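Local coordinates for protein 5-formyl-3-hydroxy-2-methylpyridine 4-carboxylate 5-dehydrogenase (PDB 4OM8) that oxidises the vitamin B6 breakdown product 5-formyl-3-hydroxy-2-methylpyridine-4-carboxylate with NAD(+), and can also reduce it with NADH to 4-pyridoxic acid, at residues I73-V77 / T100-I105; T115-T121 / D181-F185. All blocks are in the same frame, centred on the assembly; numbering follows the deposited sequence.

The two contacts hold different elements of the chain: contact 1 (73-77 with 100-105) lies within the Rossmann-type NAD-binding part, and contact 2 (115-121 with 181-185) ties a loop of that part, next to the nicotinamide, to the segment leading into helix 187-203. Their nearest atoms are about 13 Å apart. Contact 1 lies farther out, its centre 24 Å from that of the chain, and is purely apolar: a short helix packs beside the end of helix 91-102 and the loop that follows, near the adenine end of the cofactor. Contact 2 is more central and mixes a carboxylate-to-amide grip with packing round a phenylalanine ring. Both are only partly buried. Methyl packing suits helices laid on a sheet, while in contact 2 a carboxylate and a water meet backbone amides and a carbonyl.

Contact 1: residues I73-V77 / T100-I105; sequences IGDAV and TIDGLI
Val-77 meets Ile-101, Leu-104 and Ile-105 through branched aliphatic carbon alone; no ring, amide or carboxylate plane takes part, so the contact has neither face nor edge and is built from aliphatic carbons, methyls above all. The two methyls of Val-77 divide the work. With chi1 at -55°, CG1 stands anti to the carbonyl carbon and reaches CG2 of Ile-101 at 4.0 Å, while CG2 of Val-77 turns to CB of Leu-104 at 3.7 Å. The branch carbon itself, Val-77 CB, is 3.8 Å from CG2 of Ile-105. Valine suits this place because its fork offers three carbons to three neighbours without a long chain.

One turn earlier in the helix, Ile-73 extends its longer arm: the Ile-73 and Ile-101 side chains cross at about a right angle, with Ile-73 CD1 3.9 Å from Ile-101 CG2. That Ile-101 methyl is therefore flanked by both Ile-73 and Val-77. The shorter branch of Ile-73, CG2, lies 3.9 Å from CG2 of Thr-100. Threonine fits a partly exposed position here: its methyl serves the apolar contact, while OG1 bonds back to the carbonyl O of Asp-96 in its own helix. On the more exposed side, Leu-104 CD1 lies 4.1 Å from Gly-74 CA, against the helix backbone.

Beneath these side chains lie the parallel strands of the Rossmann part of the sheet. Ile-73 and Val-77 rest on Ile-8 of strand 4-8, Ile-73 also on Tyr-31 of strand 27-31, and Ile-101 and Ile-105 on Val-83 of strand 82-85, so helix 73-77 and the end of helix 91-102 lie side by side across neighbouring strands.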
loop_
_atom_site.group_PDB
_atom_site.type_symbol
_atom_site.label_atom_id
_atom_site.label_comp_id
_atom_site.label_asym_id
_atom_site.label_seq_id
_atom_site.Cartn_x
_atom_site.Cartn_y
_atom_site.Cartn_z
ATOM N N ILE A 73 36.586 -7.723 -13.498
ATOM C CA ILE A 73 35.383 -7.361 -14.253
ATOM C C ILE A 73 35.397 -7.958 -15.672
ATOM O O ILE A 73 34.336 -8.272 -16.217
ATOM C CB ILE A 73 35.194 -5.829 -14.289
ATOM C CG1 ILE A 73 33.767 -5.478 -14.738
ATOM C CG2 ILE A 73 36.258 -5.166 -15.151
ATOM C CD1 ILE A 73 33.407 -4.026 -14.512
ATOM N N GLY A 74 36.578 -8.160 -16.253
ATOM C CA GLY A 74 36.675 -8.792 -17.565
ATOM C C GLY A 74 36.160 -10.221 -17.510
ATOM O O GLY A 74 35.455 -10.690 -18.412
ATOM N N ASP A 75 36.517 -10.919 -16.439
ATOM C CA ASP A 75 36.014 -12.255 -16.174
ATOM C C ASP A 75 34.481 -12.202 -16.075
ATOM O O ASP A 75 33.776 -12.941 -16.762
ATOM C CB ASP A 75 36.670 -12.785 -14.895
ATOM C CG ASP A 75 36.117 -14.111 -14.434
ATOM O OD1 ASP A 75 35.459 -14.812 -15.220
ATOM O OD2 ASP A 75 36.379 -14.465 -13.262
ATOM N N ALA A 76 33.967 -11.281 -15.266
ATOM C CA ALA A 76 32.524 -11.201 -15.059
ATOM C C ALA A 76 31.726 -10.974 -16.334
ATOM O O ALA A 76 30.723 -11.647 -16.561
ATOM C CB ALA A 76 32.196 -10.099 -14.054
ATOM N N VAL A 77 32.141 -10.024 -17.169
ATOM C CA VAL A 77 31.287 -9.691 -18.315
ATOM C C VAL A 77 31.608 -10.503 -19.567
ATOM O O VAL A 77 30.932 -10.346 -20.581
ATOM C CB VAL A 77 31.341 -8.169 -18.669
ATOM C CG1 VAL A 77 30.982 -7.325 -17.449
ATOM C CG2 VAL A 77 32.699 -7.750 -19.241
ATOM N N THR A 100 34.080 1.107 -18.917
ATOM C CA THR A 100 34.890 -0.080 -18.656
ATOM C C THR A 100 34.386 -1.311 -19.401
ATOM O O THR A 100 35.169 -2.065 -19.986
ATOM C CB THR A 100 34.937 -0.383 -17.146
ATOM O OG1 THR A 100 35.614 0.688 -16.481
ATOM C CG2 THR A 100 35.673 -1.689 -16.861
ATOM N N ILE A 101 33.079 -1.526 -19.393
ATOM C CA ILE A 101 32.556 -2.758 -19.972
ATOM C C ILE A 101 32.311 -2.653 -21.478
ATOM O O ILE A 101 32.180 -3.672 -22.139
ATOM C CB ILE A 101 31.243 -3.196 -19.285
ATOM C CG1 ILE A 101 30.095 -2.233 -19.629
ATOM C CG2 ILE A 101 31.444 -3.320 -17.769
ATOM C CD1 ILE A 101 28.714 -2.676 -19.058
ATOM N N ASP A 102 32.247 -1.432 -22.014
ATOM C CA ASP A 102 31.851 -1.231 -23.411
ATOM C C ASP A 102 32.749 -2.026 -24.358
ATOM O O ASP A 102 32.268 -2.715 -25.261
ATOM C CB ASP A 102 31.882 0.263 -23.754
ATOM C CG ASP A 102 31.007 0.624 -24.939
ATOM O OD1 ASP A 102 30.568 -0.278 -25.684
ATOM O OD2 ASP A 102 30.790 1.836 -25.141
ATOM N N GLY A 103 34.054 -1.969 -24.123
ATOM C CA GLY A 103 34.986 -2.659 -24.994
ATOM C C GLY A 103 35.076 -4.151 -24.753
ATOM O O GLY A 103 35.747 -4.854 -25.512
ATOM N N LEU A 104 34.399 -4.638 -23.714
ATOM C CA LEU A 104 34.513 -6.037 -23.293
ATOM C C LEU A 104 33.287 -6.882 -23.612
ATOM O O LEU A 104 33.278 -8.094 -23.368
ATOM C CB LEU A 104 34.767 -6.102 -21.797
ATOM C CG LEU A 104 36.000 -5.370 -21.295
ATOM C CD1 LEU A 104 36.063 -5.457 -19.789
ATOM C CD2 LEU A 104 37.244 -5.978 -21.934
ATOM N N ILE A 105 32.245 -6.237 -24.124
ATOM C CA ILE A 105 31.009 -6.936 -24.426
ATOM C C ILE A 105 30.574 -6.691 -25.865
ATOM O O ILE A 105 30.959 -5.699 -26.498
ATOM C CB ILE A 105 29.871 -6.510 -23.469
ATOM C CG1 ILE A 105 29.544 -5.027 -23.646
ATOM C CG2 ILE A 105 30.246 -6.797 -22.011
ATOM C CD1 ILE A 105 28.454 -4.538 -22.695
#

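Contact 2: residues T115-T121 / D181-F185; sequences TSGIPIT and DVPGF. With NAD (nicotinamide-adenine-dinucleotide), chain C.
The amino-terminal end of helix 120-123 is met by the carboxylate of Asp-181, which accepts from its first amides. Ile-120 N donates to Asp-181 OD1 at 3.2 Å and Thr-121 N to Asp-181 OD2 at 2.8 Å, both on the syn side and tilted 20° and 30° from the carboxylate plane. Thr-121 OG1 donates to the anti lone pair of Asp-181 OD2 at 2.7 Å, and itself accepts from Glu-154 N. With an alanine here, the two helix amides and the Thr-121 hydroxyl would probably lose their shared acceptor, and the helix start its tie to the 181-185 loop. The helix end's partial positive charge probably favours an acidic residue.

Upstream, in the loop following strand 110-113 of the Rossmann fold, Thr-115 OG1 accepts from Ile-118 N, an ST motif, and is also hydrogen-bonded to Glu-89, an NAD-binding residue. Phe-185 turns a ring edge to this loop, CE2 being 3.3 Å from Thr-115 O, while CZ packs against Ile-120 CD1. Gly-184, in a type II turn, takes backbone angles that would jam a CB against the preceding carbonyl. A water over one face of the Phe-185 ring, offset toward its rim, accepts from Gly-184 N and donates to Ser-116 O. Ser-116 OG, hydrogen-bonded to His-137, approaches nicotinamide C6N to 3.4 Å.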
loop_
_atom_site.group_PDB
_atom_site.type_symbol
_atom_site.label_atom_id
_atom_site.label_comp_id
_atom_site.label_asym_id
_atom_site.label_seq_id
_atom_site.Cartn_x
_atom_site.Cartn_y
_atom_site.Cartn_z
ATOM N N THR A 115 19.134 1.518 -11.644
ATOM C CA THR A 115 18.941 2.856 -11.078
ATOM C C THR A 115 17.487 3.130 -10.688
ATOM O O THR A 115 16.550 2.710 -11.365
ATOM C CB THR A 115 19.402 3.961 -12.049
ATOM O OG1 THR A 115 19.298 5.238 -11.392
ATOM C CG2 THR A 115 18.538 3.974 -13.312
ATOM N N SER A 116 17.312 3.845 -9.583
ATOM C CA SER A 116 15.985 4.312 -9.200
ATOM C C SER A 116 15.681 5.713 -9.738
ATOM O O SER A 116 14.546 6.006 -10.104
ATOM C CB SER A 116 15.848 4.299 -7.676
ATOM O OG SER A 116 15.907 2.975 -7.172
ATOM N N GLY A 117 16.684 6.581 -9.780
ATOM C CA GLY A 117 16.413 7.991 -10.003
ATOM C C GLY A 117 17.162 8.707 -11.104
ATOM O O GLY A 117 16.949 9.897 -11.317
ATOM N N ILE A 118 18.049 8.000 -11.798
ATOM C CA ILE A 118 18.761 8.609 -12.910
ATOM C C ILE A 118 18.072 8.222 -14.215
ATOM O O ILE A 118 17.846 7.042 -14.467
ATOM C CB ILE A 118 20.231 8.178 -12.919
ATOM C CG1 ILE A 118 20.870 8.516 -11.561
ATOM C CG2 ILE A 118 20.976 8.852 -14.071
ATOM C CD1 ILE A 118 22.245 7.925 -11.347
ATOM N N PRO A 119 17.723 9.214 -15.052
ATOM C CA PRO A 119 17.008 8.883 -16.288
ATOM C C PRO A 119 17.799 7.934 -17.171
ATOM O O PRO A 119 19.017 8.089 -17.325
ATOM C CB PRO A 119 16.837 10.240 -16.986
ATOM C CG PRO A 119 17.007 11.251 -15.918
ATOM C CD PRO A 119 17.921 10.665 -14.889
ATOM N N ILE A 120 17.112 6.949 -17.734
ATOM C CA ILE A 120 17.771 6.009 -18.636
ATOM C C ILE A 120 18.315 6.786 -19.829
ATOM O O ILE A 120 19.359 6.455 -20.384
ATOM C CB ILE A 120 16.798 4.901 -19.101
ATOM C CG1 ILE A 120 16.154 4.207 -17.886
ATOM C CG2 ILE A 120 17.512 3.879 -19.964
ATOM C CD1 ILE A 120 17.148 3.765 -16.806
ATOM N N THR A 121 17.611 7.857 -20.194
ATOM C CA THR A 121 18.037 8.710 -21.301
ATOM C C THR A 121 19.417 9.331 -21.056
ATOM O O THR A 121 20.228 9.471 -21.994
ATOM C CB THR A 121 17.002 9.809 -21.539
ATOM O OG1 THR A 121 15.778 9.194 -21.947
ATOM C CG2 THR A 121 17.466 10.788 -22.613
ATOM N N ASP A 181 10.255 7.729 -19.835
ATOM C CA ASP A 181 11.381 7.839 -18.916
ATOM C C ASP A 181 11.180 9.015 -17.947
ATOM O O ASP A 181 11.925 9.995 -17.964
ATOM C CB ASP A 181 12.663 7.991 -19.757
ATOM C CG ASP A 181 13.944 7.964 -18.949
ATOM O OD1 ASP A 181 13.975 7.440 -17.815
ATOM O OD2 ASP A 181 14.954 8.473 -19.489
ATOM N N VAL A 182 10.156 8.911 -17.099
ATOM C CA VAL A 182 9.831 9.961 -16.139
ATOM C C VAL A 182 10.568 9.758 -14.819
ATOM O O VAL A 182 10.923 8.625 -14.476
ATOM C CB VAL A 182 8.306 10.016 -15.865
ATOM C CG1 VAL A 182 7.562 10.372 -17.143
ATOM C CG2 VAL A 182 7.795 8.700 -15.294
ATOM N N PRO A 183 10.823 10.859 -14.084
ATOM C CA PRO A 183 11.549 10.734 -12.814
ATOM C C PRO A 183 10.853 9.770 -11.859
ATOM O O PRO A 183 9.669 9.946 -11.581
ATOM C CB PRO A 183 11.545 12.168 -12.265
ATOM C CG PRO A 183 11.468 13.038 -13.495
ATOM C CD PRO A 183 10.585 12.268 -14.458
ATOM N N GLY A 184 11.573 8.765 -11.368
ATOM C CA GLY A 184 10.986 7.814 -10.440
ATOM C C GLY A 184 10.172 6.721 -11.110
ATOM O O GLY A 184 9.548 5.925 -10.418
ATOM N N PHE A 185 10.178 6.680 -12.447
ATOM C CA PHE A 185 9.434 5.678 -13.223
ATOM C C PHE A 185 7.985 5.598 -12.712
ATOM O O PHE A 185 7.308 6.624 -12.687
ATOM C CB PHE A 185 10.170 4.336 -13.178
ATOM C CG PHE A 185 11.643 4.458 -13.483
ATOM C CD1 PHE A 185 12.084 5.210 -14.564
ATOM C CD2 PHE A 185 12.585 3.839 -12.677
ATOM C CE1 PHE A 185 13.430 5.332 -14.843
ATOM C CE2 PHE A 185 13.932 3.965 -12.937
ATOM C CZ PHE A 185 14.361 4.702 -14.030
HETATM P PA NAD C . 24.745 -0.316 -2.356
HETATM O O1A NAD C . 25.431 0.983 -1.968
HETATM O O2A NAD C . 24.187 -1.241 -1.286
HETATM O O5B NAD C . 25.780 -1.162 -3.253
HETATM C C5B NAD C . 26.566 -0.558 -4.281
HETATM C C4B NAD C . 27.723 -1.497 -4.587
HETATM O O4B NAD C . 28.402 -1.049 -5.761
HETATM C C3B NAD C . 28.739 -1.514 -3.446
HETATM O O3B NAD C . 28.948 -2.856 -2.986
HETATM C C2B NAD C . 29.995 -0.920 -4.072
HETATM O O2B NAD C . 31.227 -1.450 -3.557
HETATM C C1B NAD C . 29.802 -1.272 -5.533
HETATM N N9A NAD C . 30.572 -0.469 -6.499
HETATM C C8A NAD C . 30.897 0.833 -6.426
HETATM N N7A NAD C . 31.590 1.215 -7.528
HETATM C C5A NAD C . 31.708 0.143 -8.328
HETATM C C6A NAD C . 32.319 -0.155 -9.635
HETATM N N6A NAD C . 32.965 0.802 -10.345
HETATM N N1A NAD C . 32.214 -1.418 -10.102
HETATM C C2A NAD C . 31.581 -2.384 -9.414
HETATM N N3A NAD C . 31.004 -2.183 -8.219
HETATM C C4A NAD C . 31.041 -0.964 -7.640
HETATM O O3 NAD C . 23.641 0.069 -3.467
HETATM P PN NAD C . 22.237 -0.674 -3.726
HETATM O O1N NAD C . 21.240 -0.256 -2.661
HETATM O O2N NAD C . 22.425 -2.149 -4.002
HETATM O O5D NAD C . 21.773 0.023 -5.093
HETATM C C5D NAD C . 22.500 -0.155 -6.316
HETATM C C4D NAD C . 21.695 0.504 -7.430
HETATM O O4D NAD C . 20.386 -0.057 -7.406
HETATM C C3D NAD C . 21.514 1.999 -7.218
HETATM O O3D NAD C . 21.401 2.596 -8.513
HETATM C C2D NAD C . 20.172 2.113 -6.521
HETATM O O2D NAD C . 19.517 3.353 -6.809
HETATM C C1D NAD C . 19.408 0.957 -7.143
HETATM N N1N NAD C . 18.332 0.400 -6.307
HETATM C C2N NAD C . 18.399 0.371 -4.960
HETATM C C3N NAD C . 17.353 -0.191 -4.222
HETATM C C7N NAD C . 17.346 -0.223 -2.716
HETATM O O7N NAD C . 18.380 -0.238 -2.066
HETATM N N7N NAD C . 16.154 -0.212 -2.121
HETATM C C4N NAD C . 16.253 -0.723 -4.883
HETATM C C5N NAD C . 16.221 -0.690 -6.270
HETATM C C6N NAD C . 17.286 -0.127 -6.958
HETATM O O HOH W 1 14.079 7.879 -12.469
#